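Local coordinates for protein CghA (PDB 6KBC) that is a fungal protein of the Diels-Alderase family, built of two calycin-like beta domains, and holds the ligand WK1 in a pocket, at residues A[352-357]-A[389-394]; A[238-243]-A[265-270]; A[314-319]-A[365-370]. All blocks are in the same frame, centred on the assembly; numbering follows the deposited sequence.

Contact 1: A[352-357]-A[389-394]; sequences KPTSRP and GEVELS. With WK1 ((2S)-3-[(2S,4E)-4-[[(1R,2S,4aR,6S,8R,8aS)-2-[(E)-but-2-en-2-yl]-6,8-dimethyl-1,2,4a,5,6,7,8,8a-octahydronaphthalen-1-yl]-oxidanyl-methylidene]-3,5-bis(oxidanylidene)pyrrolidin-2-yl]-2-methyl-2-oxidanyl-propanoic acid), chain B.
Thr354 and Glu392 make the one direct hydrogen bond between 352-357 and 389-394. The hydroxyl OG1 of Thr354 donates to the backbone carbonyl O of Glu392 at 2.6 Å. It approaches the carbonyl oxygen at 153° to the C=O bond, some 27° off the carbonyl plane. At Thr354, OG1 lies between the backbone N and the carbonyl carbon (chi1 56°), and this turns it toward the end of strand 382-392. The same hydroxyl is hydrogen-bonded to Thr362 OG1, so it has two partners.

A water adds a second polar link. It donates to Thr354 O at 3.1 Å and accepts from Ser394 N at 2.9 Å. The two segments are thus joined just past their strand ends, with backbone groups bridged by solvent.

Apolar contact is slight. The CD2 branch of Leu393 comes up to Thr354 CB at 3.8 Å. The CG2 methyl of Thr354 faces Val391 CG1 more loosely, at 4.3 Å.

The third kind of interaction is with WK1. Lys352 reaches it with a chain fully extended beyond CG. Its NZ donates to two oxygens of the ligand, O at 2.5 Å and O2 at 2.8 Å. The first belongs to the carboxyl end, the second is the neighbouring hydroxyl oxygen, so the ammonium grips both groups together. Val391 CG2 lies near WK1 C14 at 4.2 Å. Asn364, on the strand between, also hydrogen-bonds the ligand.

The chemistry implies a split role. The threonine and the water tie the strand ends together, while the lysine supplies a positive charge that probably steadies the acid end of WK1, in keeping with a charged carboxylate.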
# COMPACT_ATOMS: atom_id res chain seq x y z
N LYS A 352 13.97 6.28 5.66
CA LYS A 352 13.95 7.61 6.24
C LYS A 352 13.55 7.53 7.70
O LYS A 352 12.76 6.65 8.09
CB LYS A 352 13.00 8.53 5.48
CG LYS A 352 11.56 8.13 5.53
CD LYS A 352 10.70 9.13 4.76
CE LYS A 352 9.24 8.74 4.82
NZ LYS A 352 8.34 9.68 4.09
N PRO A 353 14.08 8.41 8.54
CA PRO A 353 13.72 8.41 9.97
C PRO A 353 12.27 8.80 10.18
O PRO A 353 11.72 9.63 9.45
CB PRO A 353 14.66 9.46 10.58
CG PRO A 353 15.77 9.63 9.60
CD PRO A 353 15.15 9.39 8.24
N THR A 354 11.64 8.20 11.19
CA THR A 354 10.33 8.64 11.64
C THR A 354 10.40 9.22 13.05
O THR A 354 9.37 9.40 13.70
CB THR A 354 9.31 7.51 11.62
OG1 THR A 354 9.80 6.43 12.42
CG2 THR A 354 9.03 7.02 10.16
N SER A 355 11.60 9.47 13.54
CA SER A 355 11.83 10.11 14.82
C SER A 355 13.23 10.67 14.79
O SER A 355 14.02 10.38 13.88
CB SER A 355 11.68 9.12 15.97
OG SER A 355 12.79 8.23 15.96
N ARG A 356 13.56 11.47 15.80
CA ARG A 356 14.95 11.84 16.02
C ARG A 356 15.79 10.59 16.26
O ARG A 356 15.30 9.59 16.80
CB ARG A 356 15.04 12.81 17.20
CG ARG A 356 14.02 13.96 17.11
CD ARG A 356 13.78 14.64 18.47
NE ARG A 356 14.93 15.45 18.83
CZ ARG A 356 15.12 16.01 20.02
NH1 ARG A 356 14.21 15.87 20.98
NH2 ARG A 356 16.23 16.71 20.25
N PRO A 357 17.08 10.61 15.87
CA PRO A 357 17.91 9.40 16.00
C PRO A 357 18.25 9.06 17.45
O PRO A 357 17.90 9.82 18.37
CB PRO A 357 19.18 9.76 15.22
CG PRO A 357 19.25 11.26 15.30
CD PRO A 357 17.82 11.74 15.28
N GLY A 389 6.93 -2.32 2.77
CA GLY A 389 7.10 -1.02 3.38
C GLY A 389 7.01 -1.27 4.86
O GLY A 389 5.99 -1.77 5.33
N GLU A 390 8.07 -0.95 5.60
CA GLU A 390 8.22 -1.37 6.99
C GLU A 390 8.38 -0.10 7.81
O GLU A 390 9.44 0.53 7.77
CB GLU A 390 9.40 -2.32 7.15
CG GLU A 390 9.35 -3.44 6.11
CD GLU A 390 10.48 -4.44 6.24
OE1 GLU A 390 10.56 -5.32 5.37
OE2 GLU A 390 11.28 -4.35 7.20
N VAL A 391 7.33 0.29 8.52
CA VAL A 391 7.29 1.57 9.22
C VAL A 391 7.31 1.32 10.72
O VAL A 391 6.56 0.49 11.23
CB VAL A 391 6.07 2.42 8.82
CG1 VAL A 391 6.22 3.82 9.43
CG2 VAL A 391 5.93 2.48 7.29
N GLU A 392 8.15 2.08 11.41
CA GLU A 392 8.37 2.00 12.83
C GLU A 392 7.97 3.35 13.41
O GLU A 392 8.28 4.39 12.82
CB GLU A 392 9.83 1.75 13.02
CG GLU A 392 10.28 0.40 12.53
CD GLU A 392 11.76 0.34 12.57
OE1 GLU A 392 12.35 1.44 12.77
OE2 GLU A 392 12.34 -0.76 12.43
N LEU A 393 7.27 3.35 14.54
CA LEU A 393 6.94 4.61 15.18
C LEU A 393 7.20 4.49 16.67
O LEU A 393 7.22 3.41 17.25
CB LEU A 393 5.47 5.01 14.94
CG LEU A 393 5.09 5.28 13.48
CD1 LEU A 393 3.62 5.52 13.41
CD2 LEU A 393 5.85 6.47 12.93
N SER A 394 7.37 5.65 17.30
CA SER A 394 7.76 5.67 18.69
C SER A 394 6.71 5.00 19.57
O SER A 394 5.51 5.01 19.26
CB SER A 394 7.98 7.11 19.14
OG SER A 394 8.32 7.13 20.52
O WK1 B . 7.70 9.59 1.63
C17 WK1 B . 7.49 8.55 1.06
O1 WK1 B . 7.78 8.38 -0.09
C19 WK1 B . 6.87 7.43 1.78
O2 WK1 B . 6.70 7.68 3.13
C18 WK1 B . 7.77 6.24 1.70
C20 WK1 B . 5.53 7.28 1.11
C22 WK1 B . 4.92 5.98 1.42
N WK1 B . 3.71 5.60 0.71
C21 WK1 B . 2.82 5.11 1.57
O5 WK1 B . 1.64 4.67 1.18
C23 WK1 B . 4.56 5.71 2.79
O4 WK1 B . 5.33 5.91 3.84
C24 WK1 B . 3.27 5.14 2.97
C16 WK1 B . 2.64 4.73 4.22
O3 WK1 B . 3.31 4.88 5.29
C9 WK1 B . 1.34 4.05 4.21
C8 WK1 B . 1.80 2.58 3.95
C12 WK1 B . 2.92 2.33 2.97
C13 WK1 B . 2.71 2.01 1.72
C90 WK1 B . 3.84 1.77 0.77
C14 WK1 B . 4.33 2.43 3.43
C7 WK1 B . 2.21 1.90 5.22
C6 WK1 B . 1.39 1.90 6.23
C3 WK1 B . 0.22 2.83 6.16
C4 WK1 B . 0.55 4.15 5.51
C5 WK1 B . -0.77 4.85 5.24
C11 WK1 B . -0.53 6.25 4.77
C2 WK1 B . -0.58 3.00 7.42
C1 WK1 B . -1.93 3.47 6.97
C10 WK1 B . -2.98 3.51 8.03
C WK1 B . -1.74 4.85 6.40
O HOH W 1 7.44 8.09 15.76

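Contact 2: A[238-243]-A[265-270]; sequences EATDAL and KYYQNT
Glu238 and Lys265 meet with their side chains running obliquely past one another. The ammonium NZ of Lys265 lies 2.5 Å from Glu238 OE1, a short salt bridge that is also a hydrogen bond. OE1 accepts through its syn lone pair, on the side of the other carboxylate oxygen. OE2 is farther from the same NZ, at 3.4 Å. The glutamate chain is bent at chi2 (-79°), which folds its carboxylate round to the lysine. The lysine chain is bent only near its end, at chi4.

Thr240 and Tyr267 form the second pair, and their side chains cross at about a right angle. The hydroxyl OG1 of Thr240 comes to the edge of the tyrosine ring, in its plane. It is 3.6 Å from Tyr267 CD1 and 3.7 Å from Tyr267 CE1. The methyl CG2 of Thr240 is 4.1 Å from Tyr267 CE1. Neither polar end spends its main bond here. Thr240 OG1 is hydrogen-bonded to Ser261 O, and Tyr267 OH to Asp395 OD1.

The two segments flank strand 252-261, which pairs with the strands on both. Thr240 and Asp241 both face Val260 on it, so 238-243 carries a classic beta bulge. Beyond the bulge, Ala242 touches WK1. The contact joins the start of strand 239-249 to the loop leading into strand 269-277, beside the strand 252-261 that separates them. Such antiparallel, up-and-down pairing is consistent with the calycin-like fold of this C-terminal domain.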
# COMPACT_ATOMS: atom_id res chain seq x y z
N GLU A 238 -1.33 6.38 16.62
CA GLU A 238 -2.02 5.17 17.00
C GLU A 238 -1.19 3.90 16.84
O GLU A 238 -1.57 2.87 17.39
CB GLU A 238 -3.31 5.04 16.18
CG GLU A 238 -4.38 6.06 16.57
CD GLU A 238 -5.11 5.67 17.83
OE1 GLU A 238 -6.09 4.89 17.73
OE2 GLU A 238 -4.70 6.12 18.93
N ALA A 239 -0.06 3.95 16.11
CA ALA A 239 0.67 2.75 15.74
C ALA A 239 2.13 2.83 16.17
O ALA A 239 2.71 3.92 16.25
CB ALA A 239 0.61 2.49 14.22
N THR A 240 2.73 1.67 16.43
CA THR A 240 4.18 1.56 16.57
C THR A 240 4.81 0.82 15.40
O THR A 240 6.04 0.84 15.26
CB THR A 240 4.58 0.84 17.87
OG1 THR A 240 3.84 -0.38 18.00
CG2 THR A 240 4.29 1.74 19.08
N ASP A 241 4.00 0.20 14.54
CA ASP A 241 4.52 -0.63 13.47
C ASP A 241 3.49 -0.69 12.35
O ASP A 241 2.30 -0.89 12.62
CB ASP A 241 4.84 -2.04 13.98
CG ASP A 241 5.92 -2.73 13.17
OD1 ASP A 241 5.69 -2.95 11.95
OD2 ASP A 241 6.99 -3.03 13.72
N ALA A 242 3.94 -0.51 11.12
CA ALA A 242 3.08 -0.69 9.96
C ALA A 242 3.86 -1.49 8.94
O ALA A 242 5.03 -1.20 8.69
CB ALA A 242 2.64 0.66 9.38
N LEU A 243 3.23 -2.52 8.38
CA LEU A 243 3.87 -3.35 7.36
C LEU A 243 2.99 -3.41 6.13
O LEU A 243 1.88 -3.95 6.19
CB LEU A 243 4.13 -4.75 7.88
CG LEU A 243 4.59 -5.73 6.78
CD1 LEU A 243 5.95 -5.33 6.24
CD2 LEU A 243 4.60 -7.15 7.32
N LYS A 265 -2.82 1.14 23.74
CA LYS A 265 -3.81 0.13 23.41
C LYS A 265 -3.23 -1.28 23.43
O LYS A 265 -3.81 -2.19 22.83
CB LYS A 265 -4.45 0.42 22.05
CG LYS A 265 -5.37 1.63 22.10
CD LYS A 265 -5.75 2.10 20.70
CE LYS A 265 -7.08 2.84 20.76
NZ LYS A 265 -7.14 4.00 19.82
N TYR A 266 -2.08 -1.46 24.09
CA TYR A 266 -1.55 -2.79 24.38
C TYR A 266 -1.11 -3.52 23.11
O TYR A 266 -1.26 -4.73 22.99
CB TYR A 266 -2.56 -3.62 25.18
CG TYR A 266 -3.10 -2.82 26.36
CD1 TYR A 266 -2.29 -2.57 27.47
CD2 TYR A 266 -4.38 -2.29 26.34
CE1 TYR A 266 -2.76 -1.82 28.55
CE2 TYR A 266 -4.86 -1.52 27.43
CZ TYR A 266 -4.05 -1.30 28.52
OH TYR A 266 -4.50 -0.56 29.59
N TYR A 267 -0.55 -2.76 22.17
CA TYR A 267 0.01 -3.30 20.92
C TYR A 267 -1.02 -4.15 20.19
O TYR A 267 -0.75 -5.28 19.78
CB TYR A 267 1.29 -4.09 21.20
CG TYR A 267 2.37 -3.23 21.77
CD1 TYR A 267 3.10 -2.38 20.95
CD2 TYR A 267 2.65 -3.24 23.13
CE1 TYR A 267 4.08 -1.58 21.46
CE2 TYR A 267 3.66 -2.41 23.67
CZ TYR A 267 4.36 -1.59 22.82
OH TYR A 267 5.35 -0.78 23.30
N GLN A 268 -2.23 -3.62 20.09
CA GLN A 268 -3.25 -4.25 19.26
C GLN A 268 -2.66 -4.58 17.90
O GLN A 268 -1.95 -3.77 17.30
CB GLN A 268 -4.46 -3.33 19.09
CG GLN A 268 -5.39 -3.40 20.26
CD GLN A 268 -6.56 -2.48 20.13
OE1 GLN A 268 -6.62 -1.67 19.20
NE2 GLN A 268 -7.51 -2.60 21.05
N ASN A 269 -2.95 -5.79 17.44
CA ASN A 269 -2.38 -6.37 16.23
C ASN A 269 -3.51 -6.49 15.22
O ASN A 269 -4.43 -7.29 15.42
CB ASN A 269 -1.77 -7.74 16.56
CG ASN A 269 -0.69 -8.16 15.59
OD1 ASN A 269 -0.46 -7.53 14.56
ND2 ASN A 269 -0.01 -9.24 15.93
N THR A 270 -3.49 -5.65 14.18
CA THR A 270 -4.57 -5.64 13.21
C THR A 270 -4.01 -5.73 11.79
O THR A 270 -2.86 -5.37 11.53
CB THR A 270 -5.46 -4.39 13.34
OG1 THR A 270 -4.69 -3.21 13.05
CG2 THR A 270 -6.01 -4.27 14.77

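Contact 3: A[314-319]-A[365-370]; sequences LVAKYR and SGFVVE
Phe367 has CG anti to its carbonyl carbon and beside the backbone N (chi1 -67°), which sends the ring off strand 363-375 toward the loop 314-319. Tyr318 adopts the same first torsion (chi1 -63°), and its ring edge comes to Ser365.

The phenylalanine ring makes the apolar part. Its CZ meets Ala316 at the ring edge, 4.1 Å from CA and equally far from CB of that alanine. Leu314 approaches the ring obliquely, with its CB 4.3 Å from Phe367 CE1. The ring also stacks with His345, whose ND1 is hydrogen-bonded to Leu314 O. The histidine thus serves both the ring and the loop.

In the fold, this is a long loop between strands 302-308 and 324-330 lying against a strand of the C-terminal calycin-like sheet. The strand contributes alternate residues, Ser365 and Phe367, which both point at the loop.

The polar part lies at Ser365. Its OG comes to the edge of the Tyr318 ring, in plane, 3.5 Å from CD2. A water also joins the two segments. It accepts from Lys317 N at 2.7 Å and is hydrogen-bonded to Ser365 OG, likewise at 2.7 Å. Lys317 CB rests over one face of the Tyr318 ring, 4.1 Å from its plane and nearer the ring's margin than its middle.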
# COMPACT_ATOMS: atom_id res chain seq x y z
N LEU A 314 19.18 -8.06 3.52
CA LEU A 314 19.69 -6.79 4.03
C LEU A 314 19.08 -6.49 5.39
O LEU A 314 17.89 -6.71 5.62
CB LEU A 314 19.35 -5.67 3.07
CG LEU A 314 19.90 -5.77 1.64
CD1 LEU A 314 19.29 -4.62 0.81
CD2 LEU A 314 21.44 -5.75 1.59
N VAL A 315 19.90 -5.96 6.29
CA VAL A 315 19.44 -5.60 7.63
C VAL A 315 18.87 -4.19 7.59
O VAL A 315 19.53 -3.26 7.12
CB VAL A 315 20.60 -5.70 8.64
CG1 VAL A 315 20.08 -5.51 10.05
CG2 VAL A 315 21.29 -7.05 8.51
N ALA A 316 17.63 -4.02 8.06
CA ALA A 316 17.06 -2.69 8.18
C ALA A 316 17.88 -1.86 9.18
O ALA A 316 18.62 -2.39 10.00
CB ALA A 316 15.60 -2.75 8.61
N LYS A 317 17.74 -0.53 9.08
CA LYS A 317 18.69 0.42 9.65
C LYS A 317 18.20 1.07 10.92
O LYS A 317 18.98 1.75 11.58
CB LYS A 317 19.00 1.56 8.67
CG LYS A 317 19.58 1.17 7.32
CD LYS A 317 20.89 0.44 7.46
CE LYS A 317 21.67 0.47 6.15
NZ LYS A 317 22.92 -0.31 6.27
N TYR A 318 16.91 0.94 11.25
CA TYR A 318 16.36 1.79 12.29
C TYR A 318 16.03 0.98 13.53
O TYR A 318 16.92 0.32 14.06
CB TYR A 318 15.16 2.56 11.74
CG TYR A 318 15.57 3.49 10.62
CD1 TYR A 318 16.23 4.68 10.91
CD2 TYR A 318 15.29 3.20 9.29
CE1 TYR A 318 16.62 5.56 9.91
CE2 TYR A 318 15.68 4.07 8.27
CZ TYR A 318 16.35 5.24 8.59
OH TYR A 318 16.73 6.11 7.59
N ARG A 319 14.78 1.00 14.01
CA ARG A 319 14.51 0.35 15.29
C ARG A 319 14.78 -1.15 15.22
O ARG A 319 15.51 -1.70 16.05
CB ARG A 319 13.07 0.60 15.73
CG ARG A 319 12.80 0.02 17.12
CD ARG A 319 11.33 0.01 17.47
NE ARG A 319 10.59 -0.92 16.61
CZ ARG A 319 9.32 -0.77 16.28
NH1 ARG A 319 8.64 0.28 16.72
NH2 ARG A 319 8.73 -1.67 15.50
N SER A 365 11.15 2.13 6.07
CA SER A 365 12.06 1.51 5.12
C SER A 365 11.25 0.74 4.10
O SER A 365 10.31 0.01 4.44
CB SER A 365 13.04 0.57 5.80
OG SER A 365 13.72 1.22 6.86
N GLY A 366 11.63 0.90 2.84
CA GLY A 366 11.04 0.14 1.75
C GLY A 366 12.10 -0.80 1.21
O GLY A 366 13.29 -0.45 1.16
N PHE A 367 11.66 -1.98 0.79
CA PHE A 367 12.55 -2.99 0.24
C PHE A 367 11.88 -3.69 -0.93
O PHE A 367 10.66 -3.92 -0.93
CB PHE A 367 12.90 -4.07 1.25
CG PHE A 367 13.73 -3.59 2.39
CD1 PHE A 367 15.11 -3.55 2.29
CD2 PHE A 367 13.12 -3.17 3.57
CE1 PHE A 367 15.88 -3.11 3.37
CE2 PHE A 367 13.90 -2.72 4.65
CZ PHE A 367 15.26 -2.70 4.54
N VAL A 368 12.69 -4.06 -1.91
CA VAL A 368 12.34 -5.16 -2.80
C VAL A 368 12.74 -6.44 -2.09
O VAL A 368 13.87 -6.55 -1.59
CB VAL A 368 13.07 -5.03 -4.15
CG1 VAL A 368 12.78 -6.25 -5.02
CG2 VAL A 368 12.68 -3.73 -4.85
N VAL A 369 11.83 -7.40 -2.01
CA VAL A 369 12.10 -8.60 -1.24
C VAL A 369 12.12 -9.79 -2.18
O VAL A 369 11.36 -9.87 -3.14
CB VAL A 369 11.07 -8.83 -0.11
CG1 VAL A 369 11.27 -7.77 1.00
CG2 VAL A 369 9.66 -8.75 -0.69
N GLU A 370 12.98 -10.75 -1.87
CA GLU A 370 12.92 -12.06 -2.49
C GLU A 370 12.01 -12.94 -1.64
O GLU A 370 12.10 -12.94 -0.41
CB GLU A 370 14.31 -12.67 -2.59
CG GLU A 370 14.39 -13.89 -3.49
CD GLU A 370 15.83 -14.27 -3.78
OE1 GLU A 370 16.74 -13.57 -3.27
OE2 GLU A 370 16.05 -15.22 -4.56
O HOH W 2 16.28 0.33 6.93

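All three contacts lie in the C-terminal domain and reach the same sheet. Contacts 1 and 2 have centres 14 Å apart and are joined by backbone pairing: Val391 N to Ala242 O is 2.7 Å and Leu393 N to Thr240 O is 2.9 Å. Contacts 1 and 3, with centres 12 Å apart, share strand pairing at Glu390 N and Ser365 O, 2.7 Å. Glu392 OE1 also takes Arg319 N at 2.8 Å. Arg319 then reaches contact 2, where its NH2 forms a salt bridge with Asp241 OD2 at 2.8 Å. Lys352 and Ala242 belong to the WK1 pocket, while the Ser365 side chain is about 9 Å from the ligand.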